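PDB 5HQA: alpha-glucosidase from Pseudoalteromonas sp. K8, which hydrolyses alpha-glucosidic linkages as a family 97 glycoside hydrolase activated by chloride, with calcium bound at its sugar pocket. Local coordinates for residues K424-K428 / H429-I433; L517-Y520 / V521-S525. All coordinates share one frame; numbering follows the deposited sequence.

Both contacts illustrate one step of a TIM-barrel fold, the end of a helix handing the chain over to the next parallel strand. Contact 1 joins helix 413-428 to strand 432-435; contact 2 ends helix 513-522 just ahead of strand 527-529. Their centres are 26 Å apart and their nearest atoms about 9 Å, so they do not touch, yet strand 451-454 links them: it pairs with I433 through I452, and its T453 is hydrogen-bonded to S525. Neither contact lines the pocket. The side chains of I433 and L523 lie about 11 Å and 10 Å from that of the calcium ligand E455, and about 13 Å and 14 Å from the bound acarbose unit.

Contact 1. Residues K424-K428 / H429-I433; sequences KLAAK and HKISI
H429 turns its imidazole back along the helix it has just left, and ND1 donates to L425 O over 2.9 Å. The acceptor lies almost in the ring plane, only 7° out of it. With CG beside the backbone N (chi1 -60°), the ring reaches back to that carbonyl, and its CE1 meets L425 CD1 at 3.8 Å. The same turn is a Schellman motif: I431 N bonds A426 O at 2.9 Å and K430 N bonds A427 O at 3.0 Å, with K430 at positive phi (54°) as the C-prime residue. A426 O also accepts from H429 N, the two donors coming from opposite faces of its plane. A leucine in place of H429 would have no N-H to offer, and L425 O would probably lose its side-chain donor, keeping the weak bond from K428 N. The apolar contact that goes with the motif joins A426 CB to I431 CB at 4.1 Å, and A426 CB also packs on I433 CG1 of the strand at 3.6 Å. Outside the turn, F374 of helix 363-379 packs against L425, A426 and I431, while I433 enters the parallel sheet between strands 384-388 and 451-454, touching V385 and T387.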
ATOM      1  N   LYS A 424     -12.465  -7.391  10.053  1.00 15.26           N
ATOM      2  CA  LYS A 424     -13.897  -7.361  10.332  1.00 16.65           C
ATOM      3  C   LYS A 424     -14.175  -7.487  11.824  1.00 18.50           C
ATOM      4  O   LYS A 424     -15.077  -6.825  12.353  1.00 19.87           O
ATOM      5  CB  LYS A 424     -14.605  -8.480   9.573  1.00 16.96           C
ATOM      6  CG  LYS A 424     -14.783  -8.254   8.086  1.00 17.95           C
ATOM      7  CD  LYS A 424     -15.293  -9.547   7.480  1.00 24.89           C
ATOM      8  CE  LYS A 424     -16.011  -9.346   6.179  1.00 33.72           C
ATOM      9  NZ  LYS A 424     -16.437 -10.669   5.633  1.00 36.93           N
ATOM     10  N   LEU A 425     -13.432  -8.351  12.515  1.00 16.94           N
ATOM     11  CA  LEU A 425     -13.601  -8.453  13.962  1.00 16.93           C
ATOM     12  C   LEU A 425     -13.191  -7.155  14.651  1.00 18.57           C
ATOM     13  O   LEU A 425     -13.877  -6.688  15.570  1.00 20.17           O
ATOM     14  CB  LEU A 425     -12.801  -9.634  14.507  1.00 15.10           C
ATOM     15  CG  LEU A 425     -12.967  -9.895  16.005  1.00 20.36           C
ATOM     16  CD1 LEU A 425     -14.425 -10.149  16.336  1.00 24.27           C
ATOM     17  CD2 LEU A 425     -12.116 -11.076  16.433  1.00 23.40           C
ATOM     18  N   ALA A 426     -12.085  -6.546  14.207  1.00 16.60           N
ATOM     19  CA  ALA A 426     -11.679  -5.256  14.761  1.00 15.85           C
ATOM     20  C   ALA A 426     -12.774  -4.210  14.589  1.00 17.09           C
ATOM     21  O   ALA A 426     -13.031  -3.411  15.500  1.00 17.41           O
ATOM     22  CB  ALA A 426     -10.382  -4.786  14.102  1.00 15.07           C
ATOM     23  N   ALA A 427     -13.440  -4.208  13.430  1.00 17.10           N
ATOM     24  CA  ALA A 427     -14.487  -3.224  13.178  1.00 17.69           C
ATOM     25  C   ALA A 427     -15.639  -3.359  14.163  1.00 21.91           C
ATOM     26  O   ALA A 427     -16.259  -2.355  14.528  1.00 22.69           O
ATOM     27  CB  ALA A 427     -14.998  -3.350  11.746  1.00 15.13           C
ATOM     28  N   LYS A 428     -15.944  -4.580  14.611  1.00 20.91           N
ATOM     29  CA  LYS A 428     -16.988  -4.733  15.621  1.00 22.91           C
ATOM     30  C   LYS A 428     -16.616  -4.070  16.941  1.00 23.84           C
ATOM     31  O   LYS A 428     -17.508  -3.789  17.747  1.00 24.94           O
ATOM     32  CB  LYS A 428     -17.290  -6.210  15.866  1.00 25.53           C
ATOM     33  CG  LYS A 428     -17.895  -6.924  14.674  1.00 31.56           C
ATOM     34  CD  LYS A 428     -18.180  -8.382  15.001  1.00 38.23           C
ATOM     35  CE  LYS A 428     -18.978  -9.051  13.893  1.00 44.48           C
ATOM     36  NZ  LYS A 428     -18.316  -8.923  12.563  1.00 49.12           N
ATOM     37  N   HIS A 429     -15.326  -3.824  17.181  1.00 21.88           N
ATOM     38  CA  HIS A 429     -14.846  -3.134  18.374  1.00 23.54           C
ATOM     39  C   HIS A 429     -14.514  -1.670  18.112  1.00 23.10           C
ATOM     40  O   HIS A 429     -13.926  -1.012  18.977  1.00 23.59           O
ATOM     41  CB  HIS A 429     -13.616  -3.856  18.931  1.00 22.67           C
ATOM     42  CG  HIS A 429     -13.886  -5.272  19.324  1.00 22.94           C
ATOM     43  ND1 HIS A 429     -13.910  -6.305  18.412  1.00 22.49           N
ATOM     44  CD2 HIS A 429     -14.175  -5.825  20.526  1.00 24.36           C
ATOM     45  CE1 HIS A 429     -14.188  -7.435  19.037  1.00 25.11           C
ATOM     46  NE2 HIS A 429     -14.347  -7.172  20.322  1.00 25.98           N
ATOM     47  N   LYS A 430     -14.885  -1.155  16.936  1.00 20.15           N
ATOM     48  CA  LYS A 430     -14.508   0.186  16.482  1.00 17.58           C
ATOM     49  C   LYS A 430     -12.993   0.385  16.537  1.00 20.19           C
ATOM     50  O   LYS A 430     -12.490   1.431  16.958  1.00 19.97           O
ATOM     51  CB  LYS A 430     -15.254   1.267  17.264  1.00 18.12           C
ATOM     52  CG  LYS A 430     -16.758   1.259  16.951  1.00 22.66           C
ATOM     53  CD  LYS A 430     -17.512   2.383  17.655  1.00 32.98           C
ATOM     54  CE  LYS A 430     -19.022   2.285  17.410  1.00 36.34           C
ATOM     55  NZ  LYS A 430     -19.313   1.691  16.076  0.54 38.33           N
ATOM     56  N   ILE A 431     -12.259  -0.625  16.069  1.00 17.09           N
ATOM     57  CA  ILE A 431     -10.801  -0.593  16.000  1.00 14.96           C
ATOM     58  C   ILE A 431     -10.380  -0.629  14.535  1.00 16.60           C
ATOM     59  O   ILE A 431     -10.918  -1.418  13.748  1.00 17.30           O
ATOM     60  CB  ILE A 431     -10.185  -1.761  16.792  1.00 17.66           C
ATOM     61  CG1 ILE A 431     -10.430  -1.555  18.297  1.00 21.64           C
ATOM     62  CG2 ILE A 431      -8.700  -1.932  16.463  1.00 14.28           C
ATOM     63  CD1 ILE A 431     -10.004  -2.723  19.156  1.00 20.59           C
ATOM     64  N   SER A 432      -9.430   0.235  14.173  1.00 15.01           N
ATOM     65  CA  SER A 432      -8.817   0.264  12.852  1.00 13.19           C
ATOM     66  C   SER A 432      -7.487  -0.475  12.878  1.00 15.91           C
ATOM     67  O   SER A 432      -6.807  -0.518  13.907  1.00 14.41           O
ATOM     68  CB  SER A 432      -8.600   1.702  12.384  1.00 13.50           C
ATOM     69  OG  SER A 432      -9.850   2.355  12.237  1.00 17.53           O
ATOM     70  N   ILE A 433      -7.107  -1.031  11.722  1.00 14.53           N
ATOM     71  CA  ILE A 433      -5.999  -1.973  11.617  1.00 12.40           C
ATOM     72  C   ILE A 433      -4.945  -1.423  10.666  1.00 13.34           C
ATOM     73  O   ILE A 433      -5.267  -0.983   9.554  1.00 12.00           O
ATOM     74  CB  ILE A 433      -6.480  -3.360  11.152  1.00 11.83           C
ATOM     75  CG1 ILE A 433      -7.389  -3.985  12.212  1.00 13.40           C
ATOM     76  CG2 ILE A 433      -5.294  -4.282  10.883  1.00 12.17           C
ATOM     77  CD1 ILE A 433      -6.689  -4.218  13.553  1.00 14.16           C
TER

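Contact 2. Residues L517-Y520 / V521-S525; sequences LALY and VVLYS
A518 and V522 meet through the backbone: A518 O takes the N-H of V522 in its carbonyl plane at 3.0 Å, the i to i+4 bond of an alpha helix. The same oxygen accepts V521 N, also at 3.0 Å but from 48° above that plane, so two donors grip one carbonyl. V522 lies close over it as well, its CG2 branch 3.5 Å from A518 O, set there by CG1 standing opposite the backbone N (chi1 168°) and CG2 opposite the carbonyl carbon. One residue on, L523 N closes the helix with a straight bond to L519 O at 3.0 Å (166° at the hydrogen), although the backbone of L523 is no longer helical. On the apolar side the two leucines meet loosely, L519 CD2 lying 4.3 Å from L523 CD1, and I475 of helix 474-478 packs against both. Y520, whose side chain packs on P492 and on I547 of helix 541-549, sends its OH to M529 O, tying the helix to strand 527-529. Beyond the last turn, R572 of strand 567-574 binds V521 O through NE, and Q528 binds L523 O. The chemistry is that of a buried helix end: mixed i+3 and i+4 bonds take up the N-H groups of V521, V522 and L523, while an arginine from the C-terminal sheet meets a late carbonyl and would probably offset the negative end of the helix dipole.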
ATOM      1  N   LEU A 517      11.102  15.275   5.453  1.00 11.66           N
ATOM      2  CA  LEU A 517       9.879  16.069   5.559  1.00 11.26           C
ATOM      3  C   LEU A 517       8.971  15.848   4.353  1.00 12.27           C
ATOM      4  O   LEU A 517       7.744  15.734   4.496  1.00 12.93           O
ATOM      5  CB  LEU A 517      10.228  17.549   5.688  1.00 11.72           C
ATOM      6  CG  LEU A 517      11.083  17.933   6.890  1.00 13.22           C
ATOM      7  CD1 LEU A 517      11.397  19.416   6.850  1.00 13.61           C
ATOM      8  CD2 LEU A 517      10.362  17.568   8.176  1.00 12.79           C
ATOM      9  N   ALA A 518       9.559  15.787   3.159  1.00 13.07           N
ATOM     10  CA  ALA A 518       8.775  15.612   1.943  1.00 11.44           C
ATOM     11  C   ALA A 518       7.949  14.329   1.968  1.00 12.80           C
ATOM     12  O   ALA A 518       6.886  14.264   1.334  1.00 11.54           O
ATOM     13  CB  ALA A 518       9.707  15.619   0.732  1.00 10.65           C
ATOM     14  N   LEU A 519       8.415  13.299   2.689  1.00 12.18           N
ATOM     15  CA  LEU A 519       7.698  12.022   2.706  1.00 10.20           C
ATOM     16  C   LEU A 519       6.255  12.175   3.167  1.00 12.81           C
ATOM     17  O   LEU A 519       5.393  11.384   2.773  1.00 13.60           O
ATOM     18  CB  LEU A 519       8.410  11.026   3.615  1.00  9.74           C
ATOM     19  CG  LEU A 519       9.824  10.624   3.212  1.00 12.03           C
ATOM     20  CD1 LEU A 519      10.378   9.592   4.195  1.00 11.73           C
ATOM     21  CD2 LEU A 519       9.840  10.091   1.784  1.00 14.36           C
ATOM     22  N   TYR A 520       5.971  13.164   4.020  1.00 10.93           N
ATOM     23  CA  TYR A 520       4.620  13.308   4.551  1.00 10.59           C
ATOM     24  C   TYR A 520       3.623  13.710   3.479  1.00 13.61           C
ATOM     25  O   TYR A 520       2.414  13.544   3.677  1.00 15.20           O
ATOM     26  CB  TYR A 520       4.611  14.324   5.709  1.00 11.67           C
ATOM     27  CG  TYR A 520       5.259  13.743   6.946  1.00 11.38           C
ATOM     28  CD1 TYR A 520       4.509  13.039   7.877  1.00 12.58           C
ATOM     29  CD2 TYR A 520       6.624  13.846   7.146  1.00 11.85           C
ATOM     30  CE1 TYR A 520       5.097  12.475   8.990  1.00 14.06           C
ATOM     31  CE2 TYR A 520       7.227  13.279   8.257  1.00 12.38           C
ATOM     32  CZ  TYR A 520       6.458  12.596   9.176  1.00 13.50           C
ATOM     33  OH  TYR A 520       7.055  12.027  10.276  1.00 13.21           O
ATOM     34  N   VAL A 521       4.092  14.251   2.358  1.00 11.50           N
ATOM     35  CA  VAL A 521       3.213  14.557   1.248  1.00 12.38           C
ATOM     36  C   VAL A 521       3.402  13.585   0.088  1.00 13.16           C
ATOM     37  O   VAL A 521       2.447  13.334  -0.652  1.00 14.41           O
ATOM     38  CB  VAL A 521       3.399  16.017   0.777  1.00 11.57           C
ATOM     39  CG1 VAL A 521       2.274  16.421  -0.190  1.00 11.35           C
ATOM     40  CG2 VAL A 521       3.433  16.955   1.979  1.00 12.12           C
ATOM     41  N   VAL A 522       4.590  13.000  -0.068  1.00 12.67           N
ATOM     42  CA  VAL A 522       4.818  12.102  -1.194  1.00 11.82           C
ATOM     43  C   VAL A 522       4.159  10.745  -0.967  1.00 14.16           C
ATOM     44  O   VAL A 522       3.562  10.179  -1.890  1.00 14.86           O
ATOM     45  CB  VAL A 522       6.329  11.963  -1.462  1.00 13.08           C
ATOM     46  CG1 VAL A 522       6.589  10.819  -2.435  1.00 12.42           C
ATOM     47  CG2 VAL A 522       6.881  13.265  -2.014  1.00 14.70           C
ATOM     48  N   LEU A 523       4.256  10.183   0.243  1.00 11.17           N
ATOM     49  CA  LEU A 523       3.754   8.831   0.507  1.00 11.91           C
ATOM     50  C   LEU A 523       2.445   8.929   1.279  1.00 13.85           C
ATOM     51  O   LEU A 523       2.448   9.252   2.471  1.00 14.19           O
ATOM     52  CB  LEU A 523       4.774   8.000   1.281  1.00 12.17           C
ATOM     53  CG  LEU A 523       6.115   7.739   0.597  1.00 14.57           C
ATOM     54  CD1 LEU A 523       7.012   6.926   1.532  1.00 14.10           C
ATOM     55  CD2 LEU A 523       5.930   7.023  -0.743  1.00 13.29           C
ATOM     56  N   TYR A 524       1.331   8.646   0.608  1.00 11.01           N
ATOM     57  CA  TYR A 524       0.033   8.802   1.250  1.00  9.83           C
ATOM     58  C   TYR A 524      -0.196   7.714   2.298  1.00 13.44           C
ATOM     59  O   TYR A 524       0.039   6.526   2.046  1.00 13.15           O
ATOM     60  CB  TYR A 524      -1.102   8.776   0.221  1.00 11.67           C
ATOM     61  CG  TYR A 524      -2.426   8.677   0.941  1.00 14.82           C
ATOM     62  CD1 TYR A 524      -2.836   9.690   1.810  1.00 13.36           C
ATOM     63  CD2 TYR A 524      -3.234   7.549   0.814  1.00 14.53           C
ATOM     64  CE1 TYR A 524      -4.024   9.595   2.517  1.00 11.97           C
ATOM     65  CE2 TYR A 524      -4.432   7.450   1.516  1.00 14.68           C
ATOM     66  CZ  TYR A 524      -4.810   8.476   2.364  1.00 12.46           C
ATOM     67  OH  TYR A 524      -5.978   8.377   3.064  1.00 15.39           O
ATOM     68  N   SER A 525      -0.675   8.125   3.481  1.00 12.02           N
ATOM     69  CA  SER A 525      -1.228   7.210   4.469  1.00 11.09           C
ATOM     70  C   SER A 525      -2.147   7.999   5.386  1.00 11.44           C
ATOM     71  O   SER A 525      -1.812   9.143   5.733  1.00 12.02           O
ATOM     72  CB  SER A 525      -0.125   6.528   5.283  1.00 13.10           C
ATOM     73  OG  SER A 525      -0.686   5.650   6.243  1.00 14.32           O
TER